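Local coordinates for protein transcriptional regulator (Pseudomonas aeruginosa, PDB 3E7Q) that probably acts as a TetR-family transcriptional repressor, binding cis-regulatory DNA through an N-terminal helix-turn-helix, at residues B[81-95]-B[137-151]. Residues are numbered along the deposited sequence; the frame is centred on the assembly and turned at random.
Sequences IDTAPGGARPRLSAF and YRALLVGVLRQLAEE
In the all-helical C-terminal domain of this TetR-family protein, the start of helix 88-99 packs on helix 124-152; the axes of 88-95 and 137-151 come within 9.2 Å and run roughly antiparallel, at 149°. The Ala88 methyl is a knob among Val144, Gln147, Leu148 and Glu151, and its CA lies 5.1 Å from Leu148 CA, consistent with the small side chain of Ala88. One turn on, Leu92 enters the hole formed by Leu141, Val144, Leu145 and Leu148, its CG 3.6 Å from Val144 CG2; Val144 in return fits between Ile81, Ala88, Arg91 and Leu92. Farther along, Phe95, with CG anti to the backbone N (chi1 -165°), swings its ring across Leu141, whose CD2 sits over one face in a CH-pi contact, 3.9 Å from the centroid. The rim of the same ring points at the face of Tyr137 in an offset edge-to-face pair, planes at 61°.

Polar bonds secure the other end. Glu151 OE2 accepts the Ala88 N-H at 2.8 Å on its syn side, taking up an amide of the first helical turn, where the helix dipole probably favours the carboxylate. Extended beyond CG, Gln147 bridges loop and helix: NE2 gives a nearly straight bond to Gly86 O (3.0 Å), while OE1 receives Arg91 NH1 from above its carbonyl plane at 3.2 Å. Arg89 lays CG against Leu148 CD1, and its guanidinium forms salt bridges with Glu194, Asp198 and Glu201 of helix 186-204. Such interlocking knobs-into-holes packing of near-antiparallel helices is characteristic of the all-helical C-terminal domain of a TetR-family regulator.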
ATOM      1  N   ILE B  81      -6.133  10.911  19.775  1.00 44.97           N
ATOM      2  CA  ILE B  81      -5.331  12.102  20.160  1.00 46.41           C
ATOM      3  C   ILE B  81      -6.011  13.060  21.198  1.00 47.43           C
ATOM      4  O   ILE B  81      -5.371  13.481  22.180  1.00 47.57           O
ATOM      5  CB  ILE B  81      -4.838  12.863  18.916  1.00 46.77           C
ATOM      6  CG1 ILE B  81      -3.791  12.017  18.181  1.00 45.95           C
ATOM      7  CG2 ILE B  81      -4.255  14.224  19.282  1.00 47.49           C
ATOM      8  CD1 ILE B  81      -3.359  12.619  16.883  1.00 48.08           C
ATOM      9  N   ASP B  82      -7.313  13.312  21.047  1.00 47.79           N
ATOM     10  CA  ASP B  82      -8.031  14.259  21.910  1.00 47.92           C
ATOM     11  C   ASP B  82      -8.265  13.809  23.334  1.00 47.55           C
ATOM     12  O   ASP B  82      -8.439  14.656  24.226  1.00 47.49           O
ATOM     13  CB  ASP B  82      -9.385  14.646  21.292  1.00 48.75           C
ATOM     14  CG  ASP B  82      -9.224  15.517  20.045  1.00 51.97           C
ATOM     15  OD1 ASP B  82      -8.082  16.037  19.799  1.00 55.75           O
ATOM     16  OD2 ASP B  82     -10.234  15.666  19.301  1.00 55.72           O
ATOM     17  N   THR B  83      -8.313  12.499  23.539  1.00 46.73           N
ATOM     18  CA  THR B  83      -8.630  11.955  24.831  1.00 46.47           C
ATOM     19  C   THR B  83      -7.383  11.330  25.478  1.00 46.29           C
ATOM     20  O   THR B  83      -7.498  10.636  26.492  1.00 45.43           O
ATOM     21  CB  THR B  83      -9.795  10.894  24.750  1.00 46.84           C
ATOM     22  OG1 THR B  83      -9.369   9.757  23.990  1.00 46.71           O
ATOM     23  CG2 THR B  83     -11.071  11.495  24.128  1.00 45.36           C
ATOM     24  N   ALA B  84      -6.215  11.543  24.865  1.00 46.37           N
ATOM     25  CA  ALA B  84      -4.955  11.117  25.429  1.00 46.79           C
ATOM     26  C   ALA B  84      -4.434  12.227  26.360  1.00 47.19           C
ATOM     27  O   ALA B  84      -4.699  13.401  26.098  1.00 45.85           O
ATOM     28  CB  ALA B  84      -3.952  10.835  24.342  1.00 46.63           C
ATOM     29  N   PRO B  85      -3.700  11.848  27.443  1.00 48.22           N
ATOM     30  CA  PRO B  85      -2.787  12.755  28.201  1.00 48.39           C
ATOM     31  C   PRO B  85      -2.151  13.800  27.303  1.00 49.18           C
ATOM     32  O   PRO B  85      -1.783  13.529  26.120  1.00 48.83           O
ATOM     33  CB  PRO B  85      -1.705  11.820  28.711  1.00 48.08           C
ATOM     34  CG  PRO B  85      -2.406  10.547  28.954  1.00 49.21           C
ATOM     35  CD  PRO B  85      -3.683  10.507  28.051  1.00 48.76           C
ATOM     36  N   GLY B  86      -2.026  14.996  27.858  1.00 49.13           N
ATOM     37  CA  GLY B  86      -1.820  16.176  27.032  1.00 48.37           C
ATOM     38  C   GLY B  86      -0.563  16.220  26.189  1.00 47.00           C
ATOM     39  O   GLY B  86      -0.542  16.975  25.186  1.00 47.72           O
ATOM     40  N   GLY B  87       0.468  15.455  26.585  1.00 44.77           N
ATOM     41  CA  GLY B  87       1.813  15.585  25.988  1.00 42.31           C
ATOM     42  C   GLY B  87       2.005  14.937  24.619  1.00 41.06           C
ATOM     43  O   GLY B  87       1.234  14.087  24.214  1.00 40.88           O
ATOM     44  N   ALA B  88       3.074  15.275  23.911  1.00 40.83           N
ATOM     45  CA  ALA B  88       3.210  14.837  22.480  1.00 39.74           C
ATOM     46  C   ALA B  88       3.337  13.295  22.320  1.00 39.42           C
ATOM     47  O   ALA B  88       2.651  12.713  21.458  1.00 37.30           O
ATOM     48  CB  ALA B  88       4.334  15.574  21.777  1.00 39.15           C
ATOM     49  N   ARG B  89       4.137  12.641  23.192  1.00 39.01           N
ATOM     50  CA  ARG B  89       4.383  11.188  23.120  1.00 38.55           C
ATOM     51  C   ARG B  89       3.163  10.381  23.556  1.00 38.47           C
ATOM     52  O   ARG B  89       2.806   9.407  22.892  1.00 38.87           O
ATOM     53  CB  ARG B  89       5.674  10.769  23.864  1.00 38.14           C
ATOM     54  CG  ARG B  89       6.891  11.276  23.123  1.00 40.94           C
ATOM     55  CD  ARG B  89       8.046  10.329  22.866  1.00 44.13           C
ATOM     56  NE  ARG B  89       7.742   8.968  22.355  1.00 45.19           N
ATOM     57  CZ  ARG B  89       8.690   8.081  22.055  1.00 40.80           C
ATOM     58  NH1 ARG B  89       9.948   8.435  22.119  1.00 41.42           N
ATOM     59  NH2 ARG B  89       8.387   6.871  21.655  1.00 39.86           N
ATOM     60  N   PRO B  90       2.478  10.798  24.637  1.00 39.16           N
ATOM     61  CA  PRO B  90       1.247  10.080  24.973  1.00 39.42           C
ATOM     62  C   PRO B  90       0.146  10.136  23.867  1.00 39.50           C
ATOM     63  O   PRO B  90      -0.494   9.123  23.618  1.00 37.62           O
ATOM     64  CB  PRO B  90       0.800  10.731  26.279  1.00 39.61           C
ATOM     65  CG  PRO B  90       2.018  11.316  26.864  1.00 39.36           C
ATOM     66  CD  PRO B  90       2.775  11.824  25.632  1.00 39.23           C
ATOM     67  N   ARG B  91       0.002  11.294  23.211  1.00 39.87           N
ATOM     68  CA  ARG B  91      -0.875  11.496  22.043  1.00 39.98           C
ATOM     69  C   ARG B  91      -0.454  10.650  20.821  1.00 39.34           C
ATOM     70  O   ARG B  91      -1.302  10.022  20.176  1.00 39.05           O
ATOM     71  CB  ARG B  91      -0.915  12.975  21.624  1.00 39.84           C
ATOM     72  CG  ARG B  91      -1.447  13.948  22.641  1.00 41.28           C
ATOM     73  CD  ARG B  91      -1.604  15.371  22.096  1.00 42.49           C
ATOM     74  NE  ARG B  91      -2.703  16.020  22.806  1.00 48.49           N
ATOM     75  CZ  ARG B  91      -2.839  17.348  22.988  1.00 53.52           C
ATOM     76  NH1 ARG B  91      -1.964  18.216  22.465  1.00 53.97           N
ATOM     77  NH2 ARG B  91      -3.865  17.835  23.708  1.00 52.40           N
ATOM     78  N   LEU B  92       0.842  10.619  20.510  1.00 39.11           N
ATOM     79  CA  LEU B  92       1.340   9.721  19.459  1.00 39.45           C
ATOM     80  C   LEU B  92       1.082   8.220  19.806  1.00 39.09           C
ATOM     81  O   LEU B  92       0.662   7.469  18.941  1.00 39.80           O
ATOM     82  CB  LEU B  92       2.840   9.922  19.137  1.00 38.97           C
ATOM     83  CG  LEU B  92       3.263  11.160  18.340  1.00 39.26           C
ATOM     84  CD1 LEU B  92       4.718  11.333  18.443  1.00 38.55           C
ATOM     85  CD2 LEU B  92       2.781  11.141  16.864  1.00 35.14           C
ATOM     86  N   SER B  93       1.364   7.813  21.038  1.00 38.51           N
ATOM     87  CA  SER B  93       1.088   6.436  21.498  1.00 39.22           C
ATOM     88  C   SER B  93      -0.344   6.055  21.423  1.00 37.50           C
ATOM     89  O   SER B  93      -0.642   4.932  21.091  1.00 38.65           O
ATOM     90  CB  SER B  93       1.555   6.226  22.937  1.00 38.52           C
ATOM     91  OG  SER B  93       2.893   6.603  22.976  1.00 42.35           O
ATOM     92  N   ALA B  94      -1.232   6.979  21.741  1.00 38.02           N
ATOM     93  CA  ALA B  94      -2.649   6.718  21.612  1.00 38.97           C
ATOM     94  C   ALA B  94      -2.995   6.562  20.124  1.00 39.15           C
ATOM     95  O   ALA B  94      -3.671   5.628  19.781  1.00 41.00           O
ATOM     96  CB  ALA B  94      -3.477   7.816  22.285  1.00 39.03           C
ATOM     97  N   PHE B  95      -2.517   7.457  19.254  1.00 39.39           N
ATOM     98  CA  PHE B  95      -2.617   7.303  17.795  1.00 39.88           C
ATOM     99  C   PHE B  95      -2.167   5.926  17.309  1.00 39.80           C
ATOM    100  O   PHE B  95      -2.887   5.301  16.586  1.00 39.63           O
ATOM    101  CB  PHE B  95      -1.803   8.367  17.083  1.00 40.32           C
ATOM    102  CG  PHE B  95      -2.098   8.521  15.621  1.00 42.61           C
ATOM    103  CD1 PHE B  95      -2.939   9.557  15.158  1.00 43.66           C
ATOM    104  CD2 PHE B  95      -1.433   7.723  14.652  1.00 45.36           C
ATOM    105  CE1 PHE B  95      -3.184   9.718  13.761  1.00 43.18           C
ATOM    106  CE2 PHE B  95      -1.689   7.879  13.308  1.00 39.61           C
ATOM    107  CZ  PHE B  95      -2.574   8.867  12.864  1.00 40.83           C
ATOM    108  N   TYR B 137      -4.938  13.649   7.297  1.00 42.56           N
ATOM    109  CA  TYR B 137      -4.255  12.642   8.071  1.00 42.96           C
ATOM    110  C   TYR B 137      -2.849  13.150   8.495  1.00 42.72           C
ATOM    111  O   TYR B 137      -2.461  13.156   9.707  1.00 41.91           O
ATOM    112  CB  TYR B 137      -4.206  11.350   7.241  1.00 44.13           C
ATOM    113  CG  TYR B 137      -3.555  10.165   7.921  1.00 46.05           C
ATOM    114  CD1 TYR B 137      -4.285   9.316   8.743  1.00 48.49           C
ATOM    115  CD2 TYR B 137      -2.218   9.899   7.734  1.00 48.86           C
ATOM    116  CE1 TYR B 137      -3.701   8.242   9.342  1.00 48.58           C
ATOM    117  CE2 TYR B 137      -1.587   8.847   8.382  1.00 51.81           C
ATOM    118  CZ  TYR B 137      -2.332   8.020   9.184  1.00 50.47           C
ATOM    119  OH  TYR B 137      -1.719   6.949   9.751  1.00 48.65           O
ATOM    120  N   ARG B 138      -2.106  13.615   7.510  1.00 43.26           N
ATOM    121  CA  ARG B 138      -0.786  14.251   7.763  1.00 44.87           C
ATOM    122  C   ARG B 138      -0.849  15.522   8.639  1.00 44.48           C
ATOM    123  O   ARG B 138       0.051  15.730   9.429  1.00 45.61           O
ATOM    124  CB  ARG B 138      -0.038  14.549   6.445  1.00 44.15           C
ATOM    125  CG  ARG B 138       0.542  13.311   5.776  1.00 45.55           C
ATOM    126  CD  ARG B 138       1.316  13.643   4.535  1.00 47.58           C
ATOM    127  NE  ARG B 138       0.415  14.196   3.504  1.00 51.42           N
ATOM    128  CZ  ARG B 138       0.581  15.350   2.869  1.00 51.28           C
ATOM    129  NH1 ARG B 138       1.631  16.114   3.072  1.00 54.30           N
ATOM    130  NH2 ARG B 138      -0.312  15.739   2.001  1.00 52.90           N
ATOM    131  N   ALA B 139      -1.837  16.395   8.434  1.00 45.01           N
ATOM    132  CA  ALA B 139      -1.999  17.622   9.232  1.00 45.02           C
ATOM    133  C   ALA B 139      -2.122  17.221  10.704  1.00 45.58           C
ATOM    134  O   ALA B 139      -1.528  17.871  11.560  1.00 46.67           O
ATOM    135  CB  ALA B 139      -3.243  18.444   8.801  1.00 43.89           C
ATOM    136  N   LEU B 140      -2.876  16.151  10.997  1.00 45.17           N
ATOM    137  CA  LEU B 140      -3.006  15.673  12.391  1.00 44.83           C
ATOM    138  C   LEU B 140      -1.662  15.297  12.993  1.00 44.02           C
ATOM    139  O   LEU B 140      -1.377  15.594  14.176  1.00 43.36           O
ATOM    140  CB  LEU B 140      -3.860  14.432  12.423  1.00 45.50           C
ATOM    141  CG  LEU B 140      -4.805  14.125  13.556  1.00 47.15           C
ATOM    142  CD1 LEU B 140      -5.809  15.302  13.782  1.00 52.30           C
ATOM    143  CD2 LEU B 140      -5.534  12.875  13.160  1.00 45.41           C
ATOM    144  N   LEU B 141      -0.871  14.579  12.200  1.00 41.54           N
ATOM    145  CA  LEU B 141       0.443  14.132  12.631  1.00 40.94           C
ATOM    146  C   LEU B 141       1.444  15.288  12.655  1.00 39.54           C
ATOM    147  O   LEU B 141       2.302  15.297  13.519  1.00 39.37           O
ATOM    148  CB  LEU B 141       0.960  12.951  11.794  1.00 39.60           C
ATOM    149  CG  LEU B 141       0.310  11.591  12.024  1.00 40.27           C
ATOM    150  CD1 LEU B 141       0.660  10.653  10.896  1.00 39.43           C
ATOM    151  CD2 LEU B 141       0.734  11.019  13.415  1.00 37.37           C
ATOM    152  N   VAL B 142       1.309  16.285  11.779  1.00 39.24           N
ATOM    153  CA  VAL B 142       2.218  17.427  11.874  1.00 38.77           C
ATOM    154  C   VAL B 142       2.012  18.234  13.134  1.00 39.30           C
ATOM    155  O   VAL B 142       2.994  18.718  13.669  1.00 38.07           O
ATOM    156  CB  VAL B 142       2.399  18.405  10.619  1.00 39.95           C
ATOM    157  CG1 VAL B 142       1.949  17.843   9.295  1.00 35.66           C
ATOM    158  CG2 VAL B 142       1.940  19.885  10.922  1.00 39.55           C
ATOM    159  N   GLY B 143       0.756  18.380  13.595  1.00 39.35           N
ATOM    160  CA  GLY B 143       0.454  19.132  14.821  1.00 39.36           C
ATOM    161  C   GLY B 143       1.106  18.515  16.040  1.00 39.55           C
ATOM    162  O   GLY B 143       1.628  19.222  16.919  1.00 39.76           O
ATOM    163  N   VAL B 144       1.072  17.185  16.137  1.00 39.91           N
ATOM    164  CA  VAL B 144       1.686  16.537  17.297  1.00 40.56           C
ATOM    165  C   VAL B 144       3.234  16.429  17.166  1.00 40.33           C
ATOM    166  O   VAL B 144       3.928  16.505  18.153  1.00 41.21           O
ATOM    167  CB  VAL B 144       0.917  15.229  17.783  1.00 41.29           C
ATOM    168  CG1 VAL B 144       0.469  14.376  16.712  1.00 41.47           C
ATOM    169  CG2 VAL B 144       1.785  14.424  18.757  1.00 42.03           C
ATOM    170  N   LEU B 145       3.764  16.308  15.951  1.00 40.56           N
ATOM    171  CA  LEU B 145       5.198  16.305  15.727  1.00 39.89           C
ATOM    172  C   LEU B 145       5.805  17.669  16.020  1.00 39.86           C
ATOM    173  O   LEU B 145       6.934  17.736  16.489  1.00 37.38           O
ATOM    174  CB  LEU B 145       5.534  15.837  14.345  1.00 39.50           C
ATOM    175  CG  LEU B 145       5.242  14.357  14.125  1.00 38.19           C
ATOM    176  CD1 LEU B 145       5.362  14.048  12.660  1.00 28.70           C
ATOM    177  CD2 LEU B 145       6.195  13.537  14.985  1.00 30.00           C
ATOM    178  N   ARG B 146       5.011  18.723  15.803  1.00 40.41           N
ATOM    179  CA  ARG B 146       5.384  20.066  16.213  1.00 41.32           C
ATOM    180  C   ARG B 146       5.381  20.277  17.682  1.00 40.27           C
ATOM    181  O   ARG B 146       6.261  20.946  18.182  1.00 39.39           O
ATOM    182  CB  ARG B 146       4.454  21.087  15.639  1.00 42.36           C
ATOM    183  CG  ARG B 146       4.737  21.245  14.192  1.00 48.12           C
ATOM    184  CD  ARG B 146       4.109  22.463  13.640  1.00 52.72           C
ATOM    185  NE  ARG B 146       4.616  22.577  12.304  1.00 55.44           N
ATOM    186  CZ  ARG B 146       3.920  23.035  11.291  1.00 58.49           C
ATOM    187  NH1 ARG B 146       2.665  23.427  11.485  1.00 58.93           N
ATOM    188  NH2 ARG B 146       4.485  23.052  10.083  1.00 59.48           N
ATOM    189  N   GLN B 147       4.374  19.754  18.359  1.00 39.45           N
ATOM    190  CA  GLN B 147       4.377  19.706  19.836  1.00 39.81           C
ATOM    191  C   GLN B 147       5.623  18.988  20.340  1.00 38.81           C
ATOM    192  O   GLN B 147       6.346  19.513  21.158  1.00 39.39           O
ATOM    193  CB  GLN B 147       3.109  18.982  20.309  1.00 40.22           C
ATOM    194  CG  GLN B 147       2.697  19.341  21.666  1.00 41.84           C
ATOM    195  CD  GLN B 147       1.611  18.447  22.248  1.00 40.39           C
ATOM    196  OE1 GLN B 147       1.024  17.618  21.572  1.00 42.13           O
ATOM    197  NE2 GLN B 147       1.345  18.640  23.501  1.00 40.78           N
ATOM    198  N   LEU B 148       5.893  17.814  19.785  1.00 37.98           N
ATOM    199  CA  LEU B 148       7.113  17.070  20.072  1.00 38.61           C
ATOM    200  C   LEU B 148       8.393  17.865  19.916  1.00 38.24           C
ATOM    201  O   LEU B 148       9.256  17.829  20.810  1.00 39.13           O
ATOM    202  CB  LEU B 148       7.233  15.792  19.249  1.00 38.01           C
ATOM    203  CG  LEU B 148       8.228  14.703  19.692  1.00 37.26           C
ATOM    204  CD1 LEU B 148       7.884  14.142  21.081  1.00 35.23           C
ATOM    205  CD2 LEU B 148       8.208  13.568  18.667  1.00 38.04           C
ATOM    206  N   ALA B 149       8.498  18.551  18.793  1.00 38.21           N
ATOM    207  CA  ALA B 149       9.626  19.405  18.482  1.00 38.06           C
ATOM    208  C   ALA B 149       9.803  20.566  19.482  1.00 38.08           C
ATOM    209  O   ALA B 149      10.935  20.870  19.900  1.00 36.24           O
ATOM    210  CB  ALA B 149       9.479  19.941  17.040  1.00 37.27           C
ATOM    211  N   GLU B 150       8.691  21.208  19.842  1.00 38.62           N
ATOM    212  CA  GLU B 150       8.671  22.259  20.864  1.00 39.62           C
ATOM    213  C   GLU B 150       9.115  21.725  22.267  1.00 38.97           C
ATOM    214  O   GLU B 150       9.977  22.291  22.907  1.00 38.52           O
ATOM    215  CB  GLU B 150       7.285  22.932  20.942  1.00 39.85           C
ATOM    216  CG  GLU B 150       7.120  23.885  22.214  1.00 42.34           C
ATOM    217  CD  GLU B 150       7.886  25.244  22.131  1.00 47.58           C
ATOM    218  OE1 GLU B 150       8.299  25.638  21.006  1.00 51.09           O
ATOM    219  OE2 GLU B 150       8.058  25.918  23.198  1.00 50.43           O
ATOM    220  N   GLU B 151       8.556  20.592  22.693  1.00 39.92           N
ATOM    221  CA  GLU B 151       9.026  19.884  23.914  1.00 39.73           C
ATOM    222  C   GLU B 151      10.551  19.634  23.889  1.00 40.56           C
ATOM    223  O   GLU B 151      11.245  19.706  24.922  1.00 39.24           O
ATOM    224  CB  GLU B 151       8.263  18.564  24.066  1.00 39.07           C
ATOM    225  CG  GLU B 151       6.774  18.705  24.411  1.00 38.41           C
ATOM    226  CD  GLU B 151       6.058  17.349  24.527  1.00 39.05           C
ATOM    227  OE1 GLU B 151       6.712  16.270  24.571  1.00 38.34           O
ATOM    228  OE2 GLU B 151       4.833  17.360  24.621  1.00 37.82           O
TER
HETATM  229  O   HOH W   1       5.827  14.078  25.240  1.00 37.81           O